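Local coordinates for lipoprotein signal peptidase (Staphylococcus aureus, PDB 6RYO) that probably cleaves signal peptides from membrane-bound prolipoproteins, cutting just before the lipid-modified cysteine, as an aspartyl protease embedded in the cell membrane, at residues A[45-49]-A[129-133]. Residues are numbered along the deposited sequence; the frame is centred on the assembly and turned at random.
Sequences DQVTK and GNFID
G129 lies opposite D45 where two transmembrane helices, 31-55 and 114-137, meet at a buried salt-bridge network beside the predicted active site of this A8-family aspartyl peptidase; the K49-D133 bridge crosses between the helices, and D45 joins from the lysine's own helix. The local axes run 10.5 Å apart at 46°, a gap bridged by long polar side chains. With no side chain on G129, OD1 of D45 comes to 3.7 Å from its CA, while OD2 of the same carboxylate accepts a hydrogen bond from the backbone N of A159, next to the predicted catalytic D160. The carbonyl O of G129 takes a weak hydrogen bond from NZ of K49. N130 adds a neutral partner to the lysine: its CB leads off from the facing helix, yet OD1 swings back to accept a bond from NZ of K49 at 3.0 Å, the lysine nitrogen standing 25° from the carbonyl plane. The other end of that amide, ND2, reaches OD1 of D160 and the backbone of the bound peptide, so K49 probably acts as a second-shell residue, helping to fix the rotation of the N130 amide. I132 is the apolar neighbour, its CB lying 3.8 Å from NE2 of Q46. Bent at its second torsion (chi2 -60°), the Q46 chain carries its amide in past this isoleucine. D133 closes the network. Its OD2 accepts a hydrogen bond from the backbone N of V141, tying the helix to strand 140-146, while OD1 forms the salt bridge to NZ of K49 at 2.9 Å, though with weak hydrogen-bond geometry; the lysine chain runs out extended beyond CG and passes CD alongside the carboxylate. The same OD1 accepts a hydrogen bond from NE2 of Q46 at 3.0 Å, nearly in the glutamine's amide plane, and NZ of K49 also lies on the syn side of OD1 of D45, at 3.2 Å.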
loop_
_atom_site.group_PDB
_atom_site.type_symbol
_atom_site.label_atom_id
_atom_site.label_comp_id
_atom_site.label_asym_id
_atom_site.label_seq_id
_atom_site.Cartn_x
_atom_site.Cartn_y
_atom_site.Cartn_z
ATOM N N ASP A 45 -6.050 -3.029 -5.862
ATOM C CA ASP A 45 -5.597 -1.648 -5.736
ATOM C C ASP A 45 -5.581 -0.955 -7.091
ATOM O O ASP A 45 -6.055 0.178 -7.228
ATOM C CB ASP A 45 -4.215 -1.597 -5.086
ATOM C CG ASP A 45 -3.534 -0.257 -5.277
ATOM O OD1 ASP A 45 -2.808 -0.090 -6.280
ATOM O OD2 ASP A 45 -3.747 0.642 -4.434
ATOM N N GLN A 46 -5.037 -1.626 -8.109
ATOM C CA GLN A 46 -4.944 -1.011 -9.428
ATOM C C GLN A 46 -6.316 -0.864 -10.072
ATOM O O GLN A 46 -6.582 0.133 -10.755
ATOM C CB GLN A 46 -4.008 -1.825 -10.320
ATOM C CG GLN A 46 -2.537 -1.638 -9.988
ATOM C CD GLN A 46 -2.093 -0.195 -10.134
ATOM O OE1 GLN A 46 -2.421 0.473 -11.117
ATOM N NE2 GLN A 46 -1.349 0.299 -9.150
ATOM N N VAL A 47 -7.200 -1.843 -9.871
ATOM C CA VAL A 47 -8.540 -1.758 -10.442
ATOM C C VAL A 47 -9.320 -0.613 -9.806
ATOM O O VAL A 47 -9.864 0.248 -10.505
ATOM C CB VAL A 47 -9.279 -3.101 -10.295
ATOM C CG1 VAL A 47 -10.767 -2.911 -10.525
ATOM C CG2 VAL A 47 -8.719 -4.124 -11.278
ATOM N N THR A 48 -9.367 -0.574 -8.470
ATOM C CA THR A 48 -10.116 0.474 -7.779
ATOM C C THR A 48 -9.576 1.858 -8.120
ATOM O O THR A 48 -10.349 2.792 -8.365
ATOM C CB THR A 48 -10.073 0.244 -6.268
ATOM O OG1 THR A 48 -8.723 -0.004 -5.859
ATOM C CG2 THR A 48 -10.953 -0.937 -5.880
ATOM N N LYS A 49 -8.248 2.011 -8.118
ATOM C CA LYS A 49 -7.641 3.265 -8.559
ATOM C C LYS A 49 -8.117 3.650 -9.953
ATOM O O LYS A 49 -8.432 4.817 -10.212
ATOM C CB LYS A 49 -6.117 3.147 -8.544
ATOM C CG LYS A 49 -5.465 3.317 -7.185
ATOM C CD LYS A 49 -3.991 2.960 -7.263
ATOM C CE LYS A 49 -3.241 3.387 -6.015
ATOM N NZ LYS A 49 -1.827 2.927 -6.044
ATOM N N GLY A 129 1.983 -1.344 -5.545
ATOM C CA GLY A 129 0.788 -0.709 -6.079
ATOM C C GLY A 129 0.958 0.786 -6.274
ATOM O O GLY A 129 0.590 1.335 -7.318
ATOM N N ASN A 130 1.512 1.469 -5.265
ATOM C CA ASN A 130 1.821 2.887 -5.420
ATOM C C ASN A 130 2.969 3.103 -6.398
ATOM O O ASN A 130 3.010 4.126 -7.092
ATOM C CB ASN A 130 2.158 3.508 -4.064
ATOM C CG ASN A 130 0.928 3.774 -3.219
ATOM O OD1 ASN A 130 -0.165 3.977 -3.746
ATOM N ND2 ASN A 130 1.100 3.770 -1.901
ATOM N N PHE A 131 3.904 2.153 -6.465
ATOM C CA PHE A 131 5.042 2.283 -7.369
ATOM C C PHE A 131 4.591 2.362 -8.821
ATOM O O PHE A 131 5.157 3.125 -9.614
ATOM C CB PHE A 131 6.004 1.111 -7.162
ATOM C CG PHE A 131 7.187 1.115 -8.090
ATOM C CD1 PHE A 131 8.264 1.957 -7.861
ATOM C CD2 PHE A 131 7.228 0.266 -9.183
ATOM C CE1 PHE A 131 9.356 1.957 -8.713
ATOM C CE2 PHE A 131 8.317 0.260 -10.036
ATOM C CZ PHE A 131 9.383 1.106 -9.800
ATOM N N ILE A 132 3.570 1.584 -9.188
ATOM C CA ILE A 132 3.060 1.610 -10.556
ATOM C C ILE A 132 2.452 2.972 -10.871
ATOM O O ILE A 132 2.605 3.497 -11.980
ATOM C CB ILE A 132 2.044 0.471 -10.764
ATOM C CG1 ILE A 132 2.692 -0.879 -10.458
ATOM C CG2 ILE A 132 1.492 0.491 -12.184
ATOM C CD1 ILE A 132 1.717 -2.039 -10.445
ATOM N N ASP A 133 1.753 3.563 -9.899
ATOM C CA ASP A 133 1.128 4.863 -10.119
ATOM C C ASP A 133 2.169 5.937 -10.414
ATOM O O ASP A 133 1.986 6.755 -11.322
ATOM C CB ASP A 133 0.287 5.248 -8.903
ATOM C CG ASP A 133 -1.017 4.478 -8.827
ATOM O OD1 ASP A 133 -0.980 3.229 -8.841
ATOM O OD2 ASP A 133 -2.084 5.125 -8.746
#